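Local coordinates for protein putative (Helicobacter pylori, PDB 4O8S) that probably transfers nucleotides, as a nucleotidyltransferase-superfamily protein related to AbiEii toxins of type IV toxin-antitoxin systems, at residues A[14-19]-A[100-105]; A[148-153]-A[207-212]; A[30-35]-A[127-132]; A[24-29]-A[108-113]. All blocks are in the same frame, centred on the assembly; numbering follows the deposited sequence.

Interaction 1 of 4, residues A[14-19]-A[100-105]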
loop_
_atom_site.group_PDB
_atom_site.type_symbol
_atom_site.label_atom_id
_atom_site.label_comp_id
_atom_site.label_asym_id
_atom_site.label_seq_id
_atom_site.Cartn_x
_atom_site.Cartn_y
_atom_site.Cartn_z
ATOM N N ARG A 14 6.238 -3.907 12.071
ATOM C CA ARG A 14 7.611 -4.175 11.604
ATOM C C ARG A 14 8.154 -5.525 12.056
ATOM O O ARG A 14 8.751 -6.249 11.264
ATOM C CB ARG A 14 8.575 -3.081 12.086
ATOM C CG ARG A 14 8.440 -1.746 11.362
ATOM C CD ARG A 14 9.644 -0.834 11.666
ATOM N NE ARG A 14 9.618 0.356 10.820
ATOM C CZ ARG A 14 10.149 0.415 9.600
ATOM N NH1 ARG A 14 10.757 -0.651 9.080
ATOM N NH2 ARG A 14 10.068 1.538 8.893
ATOM N N ALA A 15 7.963 -5.847 13.333
ATOM C CA ALA A 15 8.441 -7.117 13.873
ATOM C C ALA A 15 7.812 -8.272 13.103
ATOM O O ALA A 15 8.485 -9.250 12.731
ATOM C CB ALA A 15 8.097 -7.222 15.338
ATOM N N ILE A 16 6.514 -8.153 12.848
ATOM C CA ILE A 16 5.823 -9.201 12.115
ATOM C C ILE A 16 6.425 -9.369 10.732
ATOM O O ILE A 16 6.828 -10.478 10.360
ATOM C CB ILE A 16 4.299 -8.912 12.016
ATOM C CG1 ILE A 16 3.640 -9.188 13.366
ATOM C CG2 ILE A 16 3.657 -9.764 10.953
ATOM C CD1 ILE A 16 2.217 -8.641 13.476
ATOM N N VAL A 17 6.494 -8.286 9.962
ATOM C CA VAL A 17 7.002 -8.396 8.589
ATOM C C VAL A 17 8.455 -8.910 8.561
ATOM O O VAL A 17 8.801 -9.768 7.745
ATOM C CB VAL A 17 6.866 -7.061 7.819
ATOM C CG1 VAL A 17 7.348 -7.218 6.380
ATOM C CG2 VAL A 17 5.394 -6.585 7.842
ATOM N N LYS A 18 9.291 -8.417 9.467
ATOM C CA LYS A 18 10.664 -8.918 9.548
ATOM C C LYS A 18 10.689 -10.424 9.877
ATOM O O LYS A 18 11.471 -11.184 9.297
ATOM C CB LYS A 18 11.467 -8.091 10.556
ATOM C CG LYS A 18 11.887 -6.704 10.007
ATOM C CD LYS A 18 12.268 -5.738 11.127
ATOM C CE LYS A 18 13.283 -4.674 10.672
ATOM N NZ LYS A 18 12.839 -3.793 9.538
ATOM N N ASN A 19 9.803 -10.867 10.765
ATOM C CA ASN A 19 9.729 -12.297 11.074
ATOM C C ASN A 19 9.440 -13.139 9.837
ATOM O O ASN A 19 9.962 -14.240 9.697
ATOM C CB ASN A 19 8.684 -12.594 12.152
ATOM C CG ASN A 19 8.740 -14.043 12.636
ATOM O OD1 ASN A 19 8.215 -14.956 11.985
ATOM N ND2 ASN A 19 9.393 -14.258 13.774
ATOM N N LEU A 100 -4.760 -5.112 15.021
ATOM C CA LEU A 100 -4.015 -5.124 13.767
ATOM C C LEU A 100 -4.676 -6.099 12.803
ATOM O O LEU A 100 -4.759 -7.302 13.082
ATOM C CB LEU A 100 -2.554 -5.538 13.988
ATOM C CG LEU A 100 -1.741 -5.785 12.708
ATOM C CD1 LEU A 100 -1.734 -4.533 11.858
ATOM C CD2 LEU A 100 -0.314 -6.188 13.041
ATOM N N LYS A 101 -5.160 -5.588 11.675
ATOM C CA LYS A 101 -5.737 -6.446 10.648
ATOM C C LYS A 101 -4.644 -6.994 9.738
ATOM O O LYS A 101 -3.802 -6.239 9.230
ATOM C CB LYS A 101 -6.798 -5.703 9.820
ATOM C CG LYS A 101 -7.322 -6.557 8.644
ATOM C CD LYS A 101 -8.678 -6.082 8.103
ATOM C CE LYS A 101 -8.605 -4.741 7.384
ATOM N NZ LYS A 101 -9.917 -4.404 6.736
ATOM N N LEU A 102 -4.643 -8.309 9.539
ATOM C CA LEU A 102 -3.638 -8.950 8.688
ATOM C C LEU A 102 -4.364 -9.796 7.660
ATOM O O LEU A 102 -5.115 -10.709 8.008
ATOM C CB LEU A 102 -2.695 -9.814 9.529
ATOM C CG LEU A 102 -1.360 -10.274 8.946
ATOM C CD1 LEU A 102 -0.452 -10.710 10.076
ATOM C CD2 LEU A 102 -1.542 -11.427 7.962
ATOM N N GLU A 103 -4.148 -9.483 6.388
ATOM C CA GLU A 103 -4.786 -10.218 5.307
ATOM C C GLU A 103 -3.787 -10.838 4.350
ATOM O O GLU A 103 -2.733 -10.251 4.047
ATOM C CB GLU A 103 -5.717 -9.302 4.527
ATOM C CG GLU A 103 -6.974 -8.902 5.280
ATOM C CD GLU A 103 -8.124 -8.644 4.321
ATOM O OE1 GLU A 103 -8.167 -9.315 3.249
ATOM O OE2 GLU A 103 -8.967 -7.772 4.632
ATOM N N ILE A 104 -4.124 -12.021 3.849
ATOM C CA ILE A 104 -3.283 -12.691 2.876
ATOM C C ILE A 104 -4.128 -13.136 1.692
ATOM O O ILE A 104 -5.250 -13.651 1.869
ATOM C CB ILE A 104 -2.604 -13.936 3.481
ATOM C CG1 ILE A 104 -2.125 -13.647 4.906
ATOM C CG2 ILE A 104 -1.458 -14.425 2.587
ATOM C CD1 ILE A 104 -1.533 -14.865 5.608
ATOM N N SER A 105 -3.591 -12.950 0.488
ATOM C CA SER A 105 -4.168 -13.532 -0.717
ATOM C C SER A 105 -3.222 -14.612 -1.259
ATOM O O SER A 105 -2.025 -14.353 -1.416
ATOM C CB SER A 105 -4.411 -12.449 -1.777
ATOM O OG SER A 105 -4.665 -13.060 -3.042
#
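A wholly apolar helix-on-sheet contact, buried in the N-terminal half of the molecule, brings Ile16 near the end of helix 4-19 against Leu100 and Leu102 of strand 98-106. It is small, burying 98 Å² in all, and it serves as a worked example of how one branched residue can span two positions of a strand. Ile16 and Leu100 reach for each other tip to tip, with CD1 of Ile16 lying 3.6 Å from CD2 of Leu100. The second branch does the rest more loosely: CG2 of Ile16 stands 4.3 Å from CD1 of Leu102. What divides the labour is the first torsion of Ile16 (chi1 -75°), which sets CG1 opposite the carbonyl carbon and sends CG2 opposite the backbone N. The longer arm is then spent on the more remote leucine backbone and the shorter on the strand position nearest the helix, although even there the CA atoms of Ile16 and Leu102 remain 10.1 Å apart. The strand belongs to the mixed sheet of the nucleotidyltransferase fold, where it pairs in parallel with strand 46-50 and antiparallel with strand 82-91. Its even-numbered leucines face the helix, whereas Lys101 and Glu103 point to the other face, on which Glu103 lies against Asp47 and forms a salt bridge with Arg84. Ile16 also rests on Leu46 of the neighbouring strand, and the helix therefore covers more than one strand. Leu100, for its part, extends CG opposite its own amide nitrogen (chi1 171°), lifting CD2 off the sheet toward the isoleucine.

Interaction 2 of 4, residues A[148-153]-A[207-212]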
loop_
_atom_site.group_PDB
_atom_site.type_symbol
_atom_site.label_atom_id
_atom_site.label_comp_id
_atom_site.label_asym_id
_atom_site.label_seq_id
_atom_site.Cartn_x
_atom_site.Cartn_y
_atom_site.Cartn_z
ATOM N N ARG A 148 -7.428 7.695 0.182
ATOM C CA ARG A 148 -6.073 7.155 0.283
ATOM C C ARG A 148 -5.522 6.755 -1.068
ATOM O O ARG A 148 -4.315 6.857 -1.294
ATOM C CB ARG A 148 -6.050 5.945 1.211
ATOM C CG ARG A 148 -6.224 6.316 2.662
ATOM C CD ARG A 148 -6.614 5.110 3.524
ATOM N NE ARG A 148 -7.106 5.565 4.823
ATOM C CZ ARG A 148 -7.320 4.775 5.878
ATOM N NH1 ARG A 148 -7.072 3.465 5.816
ATOM N NH2 ARG A 148 -7.778 5.306 7.004
ATOM N N ASP A 149 -6.393 6.292 -1.965
ATOM C CA ASP A 149 -5.943 5.898 -3.289
ATOM C C ASP A 149 -5.370 7.109 -4.031
ATOM O O ASP A 149 -4.362 7.011 -4.745
ATOM C CB ASP A 149 -7.094 5.281 -4.082
ATOM C CG ASP A 149 -7.566 3.957 -3.490
ATOM O OD1 ASP A 149 -6.778 3.332 -2.743
ATOM O OD2 ASP A 149 -8.723 3.550 -3.768
ATOM N N LEU A 150 -6.020 8.255 -3.857
ATOM C CA LEU A 150 -5.561 9.484 -4.494
ATOM C C LEU A 150 -4.251 9.959 -3.878
ATOM O O LEU A 150 -3.300 10.282 -4.599
ATOM C CB LEU A 150 -6.623 10.577 -4.364
ATOM C CG LEU A 150 -6.233 11.914 -4.994
ATOM C CD1 LEU A 150 -5.869 11.744 -6.466
ATOM C CD2 LEU A 150 -7.365 12.910 -4.847
ATOM N N PHE A 151 -4.199 9.993 -2.548
ATOM C CA PHE A 151 -2.990 10.394 -1.841
ATOM C C PHE A 151 -1.809 9.546 -2.301
ATOM O O PHE A 151 -0.722 10.055 -2.623
ATOM C CB PHE A 151 -3.181 10.169 -0.344
ATOM C CG PHE A 151 -2.026 10.658 0.498
ATOM C CD1 PHE A 151 -0.877 9.881 0.661
ATOM C CD2 PHE A 151 -2.091 11.899 1.134
ATOM C CE1 PHE A 151 0.198 10.336 1.440
ATOM C CE2 PHE A 151 -1.021 12.373 1.909
ATOM C CZ PHE A 151 0.124 11.587 2.065
ATOM N N ASP A 152 -2.019 8.235 -2.298
ATOM C CA ASP A 152 -0.940 7.312 -2.609
ATOM C C ASP A 152 -0.494 7.403 -4.056
ATOM O O ASP A 152 0.718 7.388 -4.331
ATOM C CB ASP A 152 -1.333 5.879 -2.259
ATOM C CG ASP A 152 -1.692 5.724 -0.798
ATOM O OD1 ASP A 152 -1.289 6.590 0.003
ATOM O OD2 ASP A 152 -2.376 4.736 -0.447
ATOM N N LEU A 153 -1.452 7.501 -4.980
ATOM C CA LEU A 153 -1.105 7.610 -6.400
ATOM C C LEU A 153 -0.361 8.914 -6.690
ATOM O O LEU A 153 0.550 8.942 -7.518
ATOM C CB LEU A 153 -2.342 7.490 -7.296
ATOM C CG LEU A 153 -2.799 6.042 -7.544
ATOM C CD1 LEU A 153 -4.076 6.027 -8.381
ATOM C CD2 LEU A 153 -1.692 5.262 -8.240
ATOM N N LEU A 207 -5.227 18.555 -8.512
ATOM C CA LEU A 207 -4.674 19.343 -9.611
ATOM C C LEU A 207 -3.287 18.864 -9.962
ATOM O O LEU A 207 -2.985 18.623 -11.128
ATOM C CB LEU A 207 -4.597 20.830 -9.234
ATOM C CG LEU A 207 -5.930 21.576 -9.285
ATOM C CD1 LEU A 207 -5.801 22.989 -8.709
ATOM C CD2 LEU A 207 -6.428 21.617 -10.726
ATOM N N GLU A 208 -2.446 18.732 -8.944
ATOM C CA GLU A 208 -1.065 18.349 -9.162
ATOM C C GLU A 208 -0.932 16.963 -9.808
ATOM O O GLU A 208 -0.084 16.770 -10.697
ATOM C CB GLU A 208 -0.260 18.433 -7.860
ATOM C CG GLU A 208 1.221 18.188 -8.102
ATOM C CD GLU A 208 2.079 18.422 -6.876
ATOM O OE1 GLU A 208 1.546 18.327 -5.748
ATOM O OE2 GLU A 208 3.294 18.694 -7.054
ATOM N N LEU A 209 -1.763 16.007 -9.379
ATOM C CA LEU A 209 -1.715 14.661 -9.965
ATOM C C LEU A 209 -2.111 14.646 -11.438
ATOM O O LEU A 209 -1.442 14.000 -12.252
ATOM C CB LEU A 209 -2.579 13.650 -9.189
ATOM C CG LEU A 209 -2.637 12.277 -9.889
ATOM C CD1 LEU A 209 -1.234 11.671 -10.005
ATOM C CD2 LEU A 209 -3.615 11.303 -9.210
ATOM N N GLY A 210 -3.201 15.330 -11.783
ATOM C CA GLY A 210 -3.644 15.383 -13.169
ATOM C C GLY A 210 -2.549 15.879 -14.099
ATOM O O GLY A 210 -2.305 15.313 -15.183
ATOM N N VAL A 211 -1.855 16.924 -13.659
ATOM C CA VAL A 211 -0.785 17.503 -14.465
ATOM C C VAL A 211 0.450 16.605 -14.530
ATOM O O VAL A 211 1.016 16.417 -15.611
ATOM C CB VAL A 211 -0.418 18.919 -13.969
ATOM C CG1 VAL A 211 0.783 19.465 -14.723
ATOM C CG2 VAL A 211 -1.618 19.843 -14.129
HETATM N N MSE A 212 0.877 16.050 -13.393
HETATM C CA MSE A 212 2.023 15.129 -13.384
HETATM C C MSE A 212 1.785 13.931 -14.285
HETATM O O MSE A 212 2.702 13.464 -14.966
HETATM C CB MSE A 212 2.331 14.625 -11.970
HETATM C CG MSE A 212 2.872 15.699 -11.030
HETATM SE SE MSE A 212 3.463 14.952 -9.286
HETATM C CE MSE A 212 1.734 14.383 -8.675
#
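Leu209 presents both its methyl groups to Leu150 and Leu153, joining two helices of the C-terminal helical half, 147-159 and the long 202-231, which run in broadly the same direction here. In this helix-helix packing Leu209 is the projecting residue, contributing the largest share of the 126 Å² buried. Its CD2 meets CD1 of Leu150 at 3.6 Å, the two chains meeting at a slant. The same CD2 lies 4.5 Å from CB of Leu153, while CD1 comes over the backbone there, 4.1 Å from O of Leu153. Both leucines of the closest pair carry CG opposite the backbone N (chi1 180° for Leu150 and 174° for Leu209), so that the side chain of Leu150, which does not set out toward the partner helix, still brings CD1 to it.

A turn farther along, Ala157 continues the surface on which Leu209 rests. Behind, the side chain of Leu153 leans on Leu134 and Cys137 of helix 126-139, so that helix 147-159 is packed on two flanks. The acids Asp149 and Asp152 mark its polar side, each in a salt bridge with Lys133. At the edge of the contact the long helix adds a polar tie: Glu208 uses its two oxygens separately, OE2 in a salt bridge with NZ of Lys158 and OE1 in a hydrogen bond with NE2 of His154.

Interaction 3 of 4, residues A[30-35]-A[127-132]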
loop_
_atom_site.group_PDB
_atom_site.type_symbol
_atom_site.label_atom_id
_atom_site.label_comp_id
_atom_site.label_asym_id
_atom_site.label_seq_id
_atom_site.Cartn_x
_atom_site.Cartn_y
_atom_site.Cartn_z
ATOM N N GLU A 30 -0.740 -0.546 0.875
ATOM C CA GLU A 30 -0.454 0.719 1.530
ATOM C C GLU A 30 0.666 0.638 2.532
ATOM O O GLU A 30 1.521 1.528 2.605
ATOM C CB GLU A 30 -1.737 1.256 2.167
ATOM C CG GLU A 30 -2.711 1.637 1.064
ATOM C CD GLU A 30 -4.134 1.833 1.543
ATOM O OE1 GLU A 30 -4.353 1.965 2.774
ATOM O OE2 GLU A 30 -5.028 1.878 0.667
ATOM N N THR A 31 0.676 -0.423 3.318
ATOM C CA THR A 31 1.690 -0.523 4.351
ATOM C C THR A 31 3.041 -0.919 3.747
ATOM O O THR A 31 4.083 -0.684 4.360
ATOM C CB THR A 31 1.208 -1.412 5.521
ATOM O OG1 THR A 31 0.006 -0.822 6.071
ATOM C CG2 THR A 31 2.267 -1.529 6.639
ATOM N N ALA A 32 3.034 -1.466 2.531
ATOM C CA ALA A 32 4.301 -1.683 1.810
ATOM C C ALA A 32 4.898 -0.328 1.454
ATOM O O ALA A 32 6.093 -0.075 1.661
ATOM C CB ALA A 32 4.071 -2.487 0.550
ATOM N N LEU A 33 4.056 0.567 0.955
ATOM C CA LEU A 33 4.504 1.940 0.698
ATOM C C LEU A 33 5.046 2.619 1.966
ATOM O O LEU A 33 6.090 3.296 1.932
ATOM C CB LEU A 33 3.378 2.760 0.085
ATOM C CG LEU A 33 2.961 2.348 -1.326
ATOM C CD1 LEU A 33 1.760 3.165 -1.772
ATOM C CD2 LEU A 33 4.120 2.529 -2.319
ATOM N N TYR A 34 4.369 2.405 3.093
ATOM C CA TYR A 34 4.773 3.042 4.343
ATOM C C TYR A 34 6.071 2.504 4.951
ATOM O O TYR A 34 6.917 3.292 5.384
ATOM C CB TYR A 34 3.654 2.962 5.382
ATOM C CG TYR A 34 4.037 3.578 6.708
ATOM C CD1 TYR A 34 4.176 4.960 6.840
ATOM C CD2 TYR A 34 4.268 2.787 7.826
ATOM C CE1 TYR A 34 4.526 5.542 8.062
ATOM C CE2 TYR A 34 4.626 3.361 9.057
ATOM C CZ TYR A 34 4.754 4.742 9.161
ATOM O OH TYR A 34 5.104 5.329 10.363
ATOM N N LEU A 35 6.217 1.178 5.001
ATOM C CA LEU A 35 7.377 0.559 5.645
ATOM C C LEU A 35 8.564 0.486 4.681
ATOM O O LEU A 35 9.718 0.498 5.099
ATOM C CB LEU A 35 7.044 -0.861 6.111
ATOM C CG LEU A 35 6.069 -1.005 7.287
ATOM C CD1 LEU A 35 5.871 -2.471 7.660
ATOM C CD2 LEU A 35 6.574 -0.214 8.486
ATOM N N GLU A 127 5.896 -0.985 -9.178
ATOM C CA GLU A 127 4.994 -1.039 -10.323
ATOM C C GLU A 127 3.772 -1.922 -10.048
ATOM O O GLU A 127 2.689 -1.655 -10.549
ATOM C CB GLU A 127 5.722 -1.423 -11.634
ATOM C CG GLU A 127 6.503 -2.724 -11.610
ATOM C CD GLU A 127 6.775 -3.277 -13.020
ATOM O OE1 GLU A 127 7.084 -4.492 -13.140
ATOM O OE2 GLU A 127 6.679 -2.499 -14.005
ATOM N N ARG A 128 3.936 -2.948 -9.220
ATOM C CA ARG A 128 2.798 -3.789 -8.845
ATOM C C ARG A 128 1.868 -3.002 -7.911
ATOM O O ARG A 128 0.639 -3.069 -8.025
ATOM C CB ARG A 128 3.302 -5.067 -8.166
ATOM C CG ARG A 128 2.257 -6.173 -7.919
ATOM C CD ARG A 128 2.972 -7.418 -7.367
ATOM N NE ARG A 128 2.096 -8.514 -6.935
ATOM C CZ ARG A 128 1.956 -9.674 -7.584
ATOM N NH1 ARG A 128 2.617 -9.898 -8.716
ATOM N NH2 ARG A 128 1.150 -10.613 -7.101
ATOM N N ILE A 129 2.450 -2.234 -6.996
ATOM C CA ILE A 129 1.629 -1.404 -6.128
ATOM C C ILE A 129 0.814 -0.385 -6.937
ATOM O O ILE A 129 -0.377 -0.190 -6.674
ATOM C CB ILE A 129 2.466 -0.723 -5.039
ATOM C CG1 ILE A 129 3.161 -1.811 -4.198
ATOM C CG2 ILE A 129 1.568 0.166 -4.173
ATOM C CD1 ILE A 129 4.314 -1.312 -3.318
ATOM N N ILE A 130 1.445 0.254 -7.916
ATOM C CA ILE A 130 0.759 1.220 -8.777
ATOM C C ILE A 130 -0.407 0.540 -9.500
ATOM O O ILE A 130 -1.530 1.053 -9.512
ATOM C CB ILE A 130 1.717 1.796 -9.861
ATOM C CG1 ILE A 130 2.881 2.564 -9.219
ATOM C CG2 ILE A 130 0.967 2.742 -10.780
ATOM C CD1 ILE A 130 3.885 3.084 -10.221
ATOM N N ASP A 131 -0.114 -0.601 -10.122
ATOM C CA ASP A 131 -1.087 -1.377 -10.903
ATOM C C ASP A 131 -2.304 -1.729 -10.038
ATOM O O ASP A 131 -3.455 -1.510 -10.439
ATOM C CB ASP A 131 -0.391 -2.636 -11.436
ATOM C CG ASP A 131 -1.241 -3.431 -12.428
ATOM O OD1 ASP A 131 -2.104 -2.852 -13.129
ATOM O OD2 ASP A 131 -1.018 -4.660 -12.513
ATOM N N ASN A 132 -2.049 -2.236 -8.836
ATOM C CA ASN A 132 -3.134 -2.563 -7.923
ATOM C C ASN A 132 -3.902 -1.350 -7.407
ATOM O O ASN A 132 -5.094 -1.448 -7.126
ATOM C CB ASN A 132 -2.618 -3.392 -6.751
ATOM C CG ASN A 132 -2.123 -4.763 -7.188
ATOM O OD1 ASN A 132 -2.400 -5.199 -8.305
ATOM N ND2 ASN A 132 -1.389 -5.443 -6.309
#
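Ile129 and Leu33 interlock at the tight heart of this contact, their side chains sliding past each other in opposite senses. CG2 of Ile129 settles into the fork of the leucine, 3.8 Å from CD1 of Leu33 and at 3.9 Å from its CD2. The other arm of the isoleucine extends beyond, where CD1 of Ile129 lies 4.0 Å from CD2 of Leu33 and just as close, 4.0 Å, to CB of Ala32. With chi1 at -59°, Ile129 directs CG2 opposite its amide nitrogen and leaves CG1 opposite the carbonyl carbon; both branches lie on Leu33, and CD1 reaches on to Ala32. More than half of the 132 Å² buried comes from Ile129 alone. As an example of domain packing it is instructive: helix 29-36 comes directly after strand 26-27 in the nucleotidyltransferase core, at a position consistent with the glycine-containing motif that opens the signature of this superfamily, whereas helix 126-139 starts the run of helices in the C-terminal half. Leu156 of helix 147-159 closes over both, touching Leu33 and Ile130.

Away from the apolar centre the character changes. Glu30 turns its CB off the partner segment and lies partly exposed, its carboxylate held by Lys133 at OE2 and by Arg41 at OE1. On the second helix Glu127 is exposed, and Arg128 leads away from the apolar centre to make a salt bridge through NH2 with OD2 of Asp49, the same NH2 also donating a hydrogen bond to O of Asp108.

Interaction 4 of 4, residues A[24-29]-A[108-113]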
loop_
_atom_site.group_PDB
_atom_site.type_symbol
_atom_site.label_atom_id
_atom_site.label_comp_id
_atom_site.label_asym_id
_atom_site.label_seq_id
_atom_site.Cartn_x
_atom_site.Cartn_y
_atom_site.Cartn_z
ATOM N N PRO A 24 7.572 -17.226 2.060
ATOM C CA PRO A 24 7.334 -16.602 0.751
ATOM C C PRO A 24 6.347 -15.425 0.804
ATOM O O PRO A 24 5.956 -14.932 -0.255
ATOM C CB PRO A 24 6.727 -17.746 -0.084
ATOM C CG PRO A 24 6.905 -19.013 0.756
ATOM C CD PRO A 24 6.893 -18.534 2.166
HETATM N N MSE A 25 5.948 -15.005 2.003
HETATM C CA MSE A 25 5.030 -13.869 2.181
HETATM C C MSE A 25 5.600 -12.564 1.602
HETATM O O MSE A 25 6.737 -12.210 1.888
HETATM C CB MSE A 25 4.761 -13.657 3.670
HETATM C CG MSE A 25 4.063 -14.820 4.323
HETATM SE SE MSE A 25 2.090 -14.609 4.180
HETATM C CE MSE A 25 1.766 -13.489 5.719
ATOM N N VAL A 26 4.796 -11.846 0.819
ATOM C CA VAL A 26 5.202 -10.568 0.238
ATOM C C VAL A 26 4.223 -9.477 0.667
ATOM O O VAL A 26 3.017 -9.555 0.340
ATOM C CB VAL A 26 5.174 -10.631 -1.299
ATOM C CG1 VAL A 26 5.717 -9.304 -1.914
ATOM C CG2 VAL A 26 5.946 -11.862 -1.800
ATOM N N LEU A 27 4.722 -8.478 1.399
ATOM C CA LEU A 27 3.911 -7.320 1.811
ATOM C C LEU A 27 3.587 -6.466 0.599
ATOM O O LEU A 27 4.466 -6.185 -0.226
ATOM C CB LEU A 27 4.665 -6.474 2.836
ATOM C CG LEU A 27 3.968 -5.320 3.577
ATOM C CD1 LEU A 27 2.959 -5.859 4.597
ATOM C CD2 LEU A 27 5.018 -4.418 4.265
ATOM N N LYS A 28 2.324 -6.056 0.476
ATOM C CA LYS A 28 1.914 -5.222 -0.631
ATOM C C LYS A 28 1.087 -4.049 -0.125
ATOM O O LYS A 28 1.026 -3.785 1.075
ATOM C CB LYS A 28 1.098 -6.031 -1.646
ATOM C CG LYS A 28 -0.150 -6.666 -1.026
ATOM C CD LYS A 28 -0.981 -7.415 -2.076
ATOM C CE LYS A 28 -2.199 -8.077 -1.398
ATOM N NZ LYS A 28 -3.034 -8.809 -2.388
ATOM N N GLY A 29 0.482 -3.338 -1.065
ATOM C CA GLY A 29 -0.426 -2.254 -0.765
ATOM C C GLY A 29 0.134 -1.117 0.053
ATOM O O GLY A 29 1.335 -0.771 -0.031
ATOM N N ASP A 108 -2.141 -15.163 -5.753
ATOM C CA ASP A 108 -2.063 -13.830 -6.316
ATOM C C ASP A 108 -0.584 -13.712 -6.639
ATOM O O ASP A 108 -0.162 -12.954 -7.515
ATOM C CB ASP A 108 -2.421 -12.826 -5.218
ATOM C CG ASP A 108 -3.147 -11.597 -5.740
ATOM O OD1 ASP A 108 -2.734 -11.042 -6.783
ATOM O OD2 ASP A 108 -4.133 -11.182 -5.086
ATOM N N ALA A 109 0.176 -14.547 -5.930
ATOM C CA ALA A 109 1.605 -14.375 -5.671
ATOM C C ALA A 109 2.481 -13.915 -6.822
ATOM O O ALA A 109 2.397 -14.442 -7.937
ATOM C CB ALA A 109 2.180 -15.639 -5.049
ATOM N N PRO A 110 3.344 -12.929 -6.534
ATOM C CA PRO A 110 4.372 -12.516 -7.490
ATOM C C PRO A 110 5.376 -13.647 -7.663
ATOM O O PRO A 110 5.567 -14.446 -6.736
ATOM C CB PRO A 110 5.041 -11.325 -6.788
ATOM C CG PRO A 110 4.791 -11.550 -5.321
ATOM C CD PRO A 110 3.442 -12.203 -5.251
ATOM N N LYS A 111 5.990 -13.733 -8.839
ATOM C CA LYS A 111 7.143 -14.603 -9.012
ATOM C C LYS A 111 8.221 -14.135 -8.032
ATOM O O LYS A 111 8.266 -12.957 -7.666
ATOM C CB LYS A 111 7.658 -14.535 -10.458
ATOM C CG LYS A 111 6.692 -15.111 -11.488
ATOM C CD LYS A 111 7.223 -14.971 -12.915
ATOM C CE LYS A 111 8.580 -15.650 -13.090
ATOM N NZ LYS A 111 8.976 -15.776 -14.531
ATOM N N GLU A 112 9.084 -15.048 -7.598
ATOM C CA GLU A 112 10.142 -14.683 -6.660
ATOM C C GLU A 112 11.029 -13.550 -7.191
ATOM O O GLU A 112 11.650 -12.819 -6.417
ATOM C CB GLU A 112 10.979 -15.910 -6.290
ATOM C CG GLU A 112 11.694 -15.792 -4.954
ATOM C CD GLU A 112 10.749 -15.481 -3.797
ATOM O OE1 GLU A 112 9.571 -15.904 -3.832
ATOM O OE2 GLU A 112 11.190 -14.807 -2.842
ATOM N N SER A 113 11.059 -13.389 -8.511
ATOM C CA SER A 113 11.821 -12.308 -9.135
ATOM C C SER A 113 11.048 -10.982 -9.187
ATOM O O SER A 113 11.571 -9.981 -9.682
ATOM C CB SER A 113 12.284 -12.716 -10.538
ATOM O OG SER A 113 11.177 -12.968 -11.390
#
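NZ of Lys28 is gripped by two carboxylates, forming a salt bridge with OD1 of Asp49 on strand 46-50 and a second, long one across this contact, 3.8 Å to OD2 of Asp108. The two acid oxygens lie close together, and the ammonium group near both probably offsets their repulsion. The lysine reaches that place fully stretched: CG takes the cramped site between backbone N and carbonyl carbon (chi1 58°), and from there the chain runs straight out, crossing the aspartate at about a right angle. Asp108 is exposed and poorly ordered, and OD2 has its stronger hold on OG of Ser105, at the end of strand 98-106.

Below this polar rim the contact becomes apolar. CG of the Pro110 ring lies 3.7 Å from CG2 of Val26 and 4.1 Å from its CB, the two groups passing in opposite directions. Val26 is buried and Pro110 partly exposed, so the proline acts as a lid on the valine. Its segment, 108-113, is a loop without regular structure, while Val26 and Leu27 lie in a short strand antiparallel to strand 46-50, and Leu27 also exchanges backbone hydrogen bonds with Arg122 and Ala124. Strand 46-50 carries Asp47 and Asp49 within an acidic stretch consistent with the paired acids of nucleotidyltransferases, which would place the loop near the probable active site.

Across these two segments the close touch is Pro110 on Val26, and the ionic link, to a poorly ordered acid, is long; the loop therefore depends also on polar holds from Arg128, Ser105 and Arg122.

Overall arrangement
Interactions 1, 2 and 3 are buried and purely apolar across their segments, interaction 3 lying nearest the chain's centre, whereas interaction 4 is only partly buried and adds an ionic pair at its rim. Interactions 1 and 4 share the mixed sheet, one through a covering helix and the other through the short strand 26-27; Ile104 CD1 meets Met25 CE at 3.6 Å between them. Interaction 3 carries the packing from this core to the helical half and touches all the others, reaching interaction 4 through a probable hydrogen bond from Arg128 NH2 to Asp108 O (2.7 Å). Interactions 2 and 3 both join helices; interaction 2 lies within the helical half alone, clear of interactions 1 and 4.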